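Local coordinates for D-xylonate dehydratase (PDB 5OYN), which catalyses the magnesium- and [2Fe-2S]-dependent dehydration of D-xylonate, and of D-gluconate with similar efficiency, in the D-xylose degradation pathway, at residues A[180-185]-A[189-194]; A[415-420]-A[488-493]. All blocks are in the same frame, centred on the assembly; numbering follows the deposited sequence.

Contact 1: A[180-185]-A[189-194]; sequences WRSRRK and GEITEE
K185 and E190 meet at the C-terminal end of helix 177-187, which closes in a Schellman motif. G189 is the first residue to leave the helix. Its phi is positive (62°), and this turns the chain back over the last helical turn. E190 N then bonds to K185 O at 2.8 Å. The same oxygen takes a second, weak bond from I191 N at 3.4 Å. The carbonyl thus has one good bond and one weak one, from successive amides.

The close side of the contact belongs to I191. It lies on the turn that leads to helix 193-202 and spreads its two branches over helix 177-187. Its CG1 sits between the backbone N and the carbonyl carbon (chi1 84°). This sends the CG1 branch toward S182 and leaves CG2 to lie against K185 CB at 3.7 Å. F196 of helix 193-202 also packs on I191 and S182, so this side is the join between the two helices. S182 is buried, and its OG makes a weak hydrogen bond to V178 O.

The other side is loose and faces solvent. E190 is exposed, and its chain runs extended beyond CG. K185 is bent along its length and turns its end away. The two cross loosely, with E190 OE1 4.1 Å from K185 CD. Their charges are opposite, but K185 NZ stays 5.9 Å from E190 OE1, so no salt bridge forms. Earlier in helix 177-187, R183 forms salt bridges to D31 and to the C-terminal carboxylate of H600, both of the second subunit. At the buried end, the methyl I191 CD1 stops 4.0 Å from S182 OG.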
loop_
_atom_site.group_PDB
_atom_site.type_symbol
_atom_site.label_atom_id
_atom_site.label_comp_id
_atom_site.label_asym_id
_atom_site.label_seq_id
_atom_site.Cartn_x
_atom_site.Cartn_y
_atom_site.Cartn_z
ATOM N N TRP A 180 21.064 25.583 14.164
ATOM C CA TRP A 180 21.564 26.907 14.540
ATOM C C TRP A 180 22.484 26.843 15.752
ATOM O O TRP A 180 23.477 27.575 15.806
ATOM C CB TRP A 180 20.408 27.863 14.812
ATOM C CG TRP A 180 19.199 27.567 14.007
ATOM C CD1 TRP A 180 17.925 27.382 14.473
ATOM C CD2 TRP A 180 19.136 27.412 12.591
ATOM N NE1 TRP A 180 17.074 27.114 13.429
ATOM C CE2 TRP A 180 17.793 27.122 12.262
ATOM C CE3 TRP A 180 20.082 27.487 11.564
ATOM C CZ2 TRP A 180 17.371 26.920 10.945
ATOM C CZ3 TRP A 180 19.659 27.272 10.247
ATOM C CH2 TRP A 180 18.316 26.999 9.954
ATOM N N ARG A 181 22.175 25.989 16.743
ATOM C CA ARG A 181 23.094 25.816 17.870
ATOM C C ARG A 181 24.376 25.123 17.439
ATOM O O ARG A 181 25.439 25.381 18.004
ATOM C CB ARG A 181 22.448 25.021 19.012
ATOM C CG ARG A 181 21.089 25.530 19.437
ATOM C CD ARG A 181 20.703 25.181 20.872
ATOM N NE ARG A 181 19.759 26.194 21.369
ATOM C CZ ARG A 181 18.575 25.936 21.929
ATOM N NH1 ARG A 181 18.166 24.676 22.100
ATOM N NH2 ARG A 181 17.796 26.947 22.325
ATOM N N SER A 182 24.307 24.241 16.453
ATOM C CA SER A 182 25.512 23.538 16.052
ATOM C C SER A 182 26.381 24.378 15.140
ATOM O O SER A 182 27.589 24.127 15.070
ATOM C CB SER A 182 25.161 22.205 15.379
ATOM O OG SER A 182 24.865 21.232 16.370
ATOM N N ARG A 183 25.791 25.353 14.435
ATOM C CA ARG A 183 26.590 26.314 13.680
ATOM C C ARG A 183 27.501 27.115 14.607
ATOM O O ARG A 183 28.622 27.472 14.227
ATOM C CB ARG A 183 25.676 27.245 12.873
ATOM C CG ARG A 183 25.153 26.643 11.571
ATOM C CD ARG A 183 25.072 27.665 10.441
ATOM N NE ARG A 183 23.714 28.165 10.217
ATOM C CZ ARG A 183 23.199 28.503 9.029
ATOM N NH1 ARG A 183 23.908 28.406 7.913
ATOM N NH2 ARG A 183 21.955 28.953 8.952
ATOM N N ARG A 184 27.051 27.371 15.836
ATOM C CA ARG A 184 27.833 28.155 16.780
ATOM C C ARG A 184 28.947 27.332 17.409
ATOM O O ARG A 184 30.063 27.830 17.593
ATOM C CB ARG A 184 26.913 28.731 17.856
ATOM C CG ARG A 184 25.861 29.662 17.275
ATOM C CD ARG A 184 25.075 30.349 18.360
ATOM N NE ARG A 184 23.658 30.446 18.030
ATOM C CZ ARG A 184 22.685 29.978 18.807
ATOM N NH1 ARG A 184 22.986 29.382 19.962
ATOM N NH2 ARG A 184 21.416 30.111 18.433
ATOM N N LYS A 185 28.666 26.074 17.741
ATOM C CA LYS A 185 29.679 25.242 18.378
ATOM C C LYS A 185 30.742 24.785 17.387
ATOM O O LYS A 185 31.901 24.600 17.765
ATOM C CB LYS A 185 29.004 24.057 19.057
ATOM C CG LYS A 185 27.784 24.464 19.872
ATOM C CD LYS A 185 27.610 23.577 21.089
ATOM C CE LYS A 185 26.201 22.995 21.149
ATOM N NZ LYS A 185 25.374 23.626 22.216
ATOM N N GLY A 189 34.716 25.873 17.662
ATOM C CA GLY A 189 35.618 24.736 17.723
ATOM C C GLY A 189 35.307 23.751 18.826
ATOM O O GLY A 189 36.226 23.118 19.358
ATOM N N GLU A 190 34.033 23.599 19.187
ATOM C CA GLU A 190 33.626 22.665 20.229
ATOM C C GLU A 190 32.981 21.383 19.695
ATOM O O GLU A 190 32.813 20.435 20.471
ATOM C CB GLU A 190 32.669 23.359 21.213
ATOM C CG GLU A 190 33.318 24.497 22.001
ATOM C CD GLU A 190 32.304 25.387 22.699
ATOM O OE1 GLU A 190 31.083 25.154 22.521
ATOM O OE2 GLU A 190 32.729 26.321 23.418
ATOM N N ILE A 191 32.604 21.328 18.409
ATOM C CA ILE A 191 32.152 20.097 17.763
ATOM C C ILE A 191 32.803 20.004 16.390
ATOM O O ILE A 191 33.226 21.008 15.810
ATOM C CB ILE A 191 30.612 19.989 17.605
ATOM C CG1 ILE A 191 30.147 20.717 16.330
ATOM C CG2 ILE A 191 29.876 20.445 18.870
ATOM C CD1 ILE A 191 28.741 20.352 15.866
ATOM N N THR A 192 32.874 18.772 15.866
ATOM C CA THR A 192 33.472 18.529 14.565
ATOM C C THR A 192 32.385 18.433 13.498
ATOM O O THR A 192 31.196 18.626 13.767
ATOM C CB THR A 192 34.330 17.265 14.570
ATOM O OG1 THR A 192 35.131 17.252 13.379
ATOM C CG2 THR A 192 33.443 16.009 14.612
ATOM N N GLU A 193 32.795 18.117 12.269
ATOM C CA GLU A 193 31.860 18.114 11.152
ATOM C C GLU A 193 31.004 16.852 11.097
ATOM O O GLU A 193 29.957 16.859 10.436
ATOM C CB GLU A 193 32.623 18.303 9.838
ATOM C CG GLU A 193 33.676 19.403 9.916
ATOM C CD GLU A 193 33.945 20.072 8.576
ATOM O OE1 GLU A 193 34.439 21.223 8.582
ATOM O OE2 GLU A 193 33.677 19.449 7.522
ATOM N N GLU A 194 31.406 15.776 11.777
ATOM C CA GLU A 194 30.530 14.614 11.843
ATOM C C GLU A 194 29.580 14.659 13.034
ATOM O O GLU A 194 28.440 14.201 12.904
ATOM C CB GLU A 194 31.346 13.315 11.851
ATOM C CG GLU A 194 30.504 12.022 11.682
ATOM C CD GLU A 194 29.971 11.773 10.246
ATOM O OE1 GLU A 194 30.161 12.635 9.350
ATOM O OE2 GLU A 194 29.350 10.698 10.024
#

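Contact 2: A[415-420]-A[488-493]; sequences KRYLSQ and MSLPTL
Y417 and P491 make the apolar part of this contact. P491 lies over one face of the Y417 ring, displaced toward the rim near the hydroxyl. P491 CD comes to 3.4 Å from Y417 CZ, and P491 CG to 4.1 Å from Y417 CE1. The opposite face is covered by R416, whose CG stands 3.8 Å above the ring centre. L490 adds the methyl CD2 beside Y417 OH. CG of Y417 is anti to its carbonyl carbon (chi1 -51°), which carries the ring across to 488-493.

Aromatic neighbours extend this packing. The rings of F413 and F427 both meet the Y417 ring, with planes at about 50°, and both also touch P491.

The polar part is small. No hydrogen bond joins the two segments. S489 O lies at the ring edge, near its plane, 3.8 Å from Y417 OH. The hydroxyl is instead hydrogen-bonded to E453 O. Replacing Y417 with an alanine is likely to open a gap between R416 and P491 and to leave E453 O without this partner.

The contact lies where helix 411-417 packs beside the mixed sheet, through F427 and the loop entering strand 492-494, an edge strand within this chain, in the C-terminal part of the IlvD/Edd fold.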
loop_
_atom_site.group_PDB
_atom_site.type_symbol
_atom_site.label_atom_id
_atom_site.label_comp_id
_atom_site.label_asym_id
_atom_site.label_seq_id
_atom_site.Cartn_x
_atom_site.Cartn_y
_atom_site.Cartn_z
ATOM N N LYS A 415 20.503 41.958 28.882
ATOM C CA LYS A 415 21.483 42.723 29.652
ATOM C C LYS A 415 22.399 43.558 28.765
ATOM O O LYS A 415 22.799 44.655 29.155
ATOM C CB LYS A 415 22.329 41.784 30.514
ATOM C CG LYS A 415 21.740 41.501 31.888
ATOM C CD LYS A 415 22.595 40.507 32.668
ATOM C CE LYS A 415 21.731 39.429 33.324
ATOM N NZ LYS A 415 22.426 38.102 33.392
ATOM N N ARG A 416 22.738 43.070 27.578
ATOM C CA ARG A 416 23.729 43.760 26.762
ATOM C C ARG A 416 23.154 44.990 26.062
ATOM O O ARG A 416 23.824 46.027 25.985
ATOM C CB ARG A 416 24.329 42.795 25.733
ATOM C CG ARG A 416 25.534 43.364 24.989
ATOM C CD ARG A 416 26.095 42.410 23.944
ATOM N NE ARG A 416 26.141 41.029 24.412
ATOM C CZ ARG A 416 27.119 40.538 25.166
ATOM N NH1 ARG A 416 28.132 41.322 25.531
ATOM N NH2 ARG A 416 27.087 39.264 25.552
ATOM N N TYR A 417 21.931 44.906 25.545
ATOM C CA TYR A 417 21.406 45.978 24.704
ATOM C C TYR A 417 20.193 46.685 25.281
ATOM O O TYR A 417 20.109 47.914 25.201
ATOM C CB TYR A 417 21.044 45.441 23.314
ATOM C CG TYR A 417 22.147 44.657 22.647
ATOM C CD1 TYR A 417 23.173 45.304 21.961
ATOM C CD2 TYR A 417 22.159 43.263 22.692
ATOM C CE1 TYR A 417 24.186 44.582 21.345
ATOM C CE2 TYR A 417 23.161 42.532 22.077
ATOM C CZ TYR A 417 24.169 43.194 21.406
ATOM O OH TYR A 417 25.163 42.461 20.806
ATOM N N LEU A 418 19.237 45.952 25.840
ATOM C CA LEU A 418 17.991 46.555 26.284
ATOM C C LEU A 418 18.019 46.957 27.751
ATOM O O LEU A 418 16.951 47.149 28.344
ATOM C CB LEU A 418 16.826 45.600 26.031
ATOM C CG LEU A 418 16.936 44.682 24.816
ATOM C CD1 LEU A 418 15.759 43.719 24.786
ATOM C CD2 LEU A 418 17.026 45.473 23.512
ATOM N N SER A 419 19.206 47.098 28.350
ATOM C CA SER A 419 19.287 47.273 29.798
ATOM C C SER A 419 20.058 48.527 30.237
ATOM O O SER A 419 20.508 48.588 31.389
ATOM C CB SER A 419 19.904 46.021 30.431
ATOM O OG SER A 419 18.899 45.089 30.786
ATOM N N GLN A 420 20.205 49.541 29.368
ATOM C CA GLN A 420 21.076 50.551 29.976
ATOM C C GLN A 420 20.258 51.536 30.821
ATOM O O GLN A 420 19.120 51.862 30.467
ATOM C CB GLN A 420 21.877 51.301 28.910
ATOM C CG GLN A 420 21.238 52.577 28.391
ATOM C CD GLN A 420 22.070 53.248 27.315
ATOM O OE1 GLN A 420 21.559 54.049 26.522
ATOM N NE2 GLN A 420 23.361 52.925 27.280
ATOM N N MET A 488 26.992 35.198 22.166
ATOM C CA MET A 488 26.309 34.170 21.388
ATOM C C MET A 488 25.432 34.752 20.288
ATOM O O MET A 488 25.204 34.088 19.273
ATOM C CB MET A 488 25.482 33.279 22.317
ATOM C CG MET A 488 26.329 32.435 23.262
ATOM S SD MET A 488 27.795 31.762 22.442
ATOM C CE MET A 488 27.036 30.539 21.371
ATOM N N SER A 489 24.941 35.974 20.454
ATOM C CA SER A 489 24.111 36.581 19.428
ATOM C C SER A 489 24.350 38.085 19.390
ATOM O O SER A 489 24.586 38.713 20.428
ATOM C CB SER A 489 22.628 36.289 19.672
ATOM O OG SER A 489 22.290 36.468 21.035
ATOM N N LEU A 490 24.312 38.641 18.186
ATOM C CA LEU A 490 24.197 40.066 17.963
ATOM C C LEU A 490 22.834 40.383 17.371
ATOM O O LEU A 490 22.143 39.489 16.869
ATOM C CB LEU A 490 25.307 40.583 17.037
ATOM C CG LEU A 490 26.722 40.213 17.484
ATOM C CD1 LEU A 490 27.688 40.313 16.313
ATOM C CD2 LEU A 490 27.190 41.051 18.691
ATOM N N PRO A 491 22.389 41.636 17.461
ATOM C CA PRO A 491 21.103 41.993 16.863
ATOM C C PRO A 491 21.122 41.749 15.364
ATOM O O PRO A 491 22.165 41.826 14.708
ATOM C CB PRO A 491 20.941 43.481 17.200
ATOM C CG PRO A 491 22.241 43.911 17.791
ATOM C CD PRO A 491 22.887 42.697 18.348
ATOM N N THR A 492 19.950 41.417 14.831
ATOM C CA THR A 492 19.833 40.933 13.465
ATOM C C THR A 492 18.635 41.599 12.820
ATOM O O THR A 492 17.620 41.852 13.480
ATOM C CB THR A 492 19.685 39.398 13.412
ATOM O OG1 THR A 492 18.882 38.947 14.514
ATOM C CG2 THR A 492 21.049 38.715 13.473
ATOM N N LEU A 493 18.771 41.902 11.529
ATOM C CA LEU A 493 17.705 42.561 10.792
ATOM C C LEU A 493 17.878 42.267 9.310
ATOM O O LEU A 493 19.007 42.210 8.818
ATOM C CB LEU A 493 17.718 44.072 11.055
ATOM C CG LEU A 493 16.889 44.955 10.121
ATOM C CD1 LEU A 493 16.235 46.028 10.937
ATOM C CD2 LEU A 493 17.769 45.580 9.053
#

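Overall arrangement
The two contacts come in series along the chain. Contact 1 closes at residue 194, well before contact 2 opens at 415. Contact 1 lies in the N-terminal part of the IlvD/Edd sequence and joins helices 177-187 and 193-202. Contact 2 lies in the C-terminal part and joins helix 411-417 to the run into strand 492-494. Their centres are about 22 Å apart, on the same side of the chain's centre. They meet where R184 CD packs on M488 CE at 3.6 Å. The salt bridge from R184 to D503 also ties the two parts together. Contact 1 borders the second subunit, whereas contact 2 stays within its own chain. Both lie away from the cluster and magnesium sites.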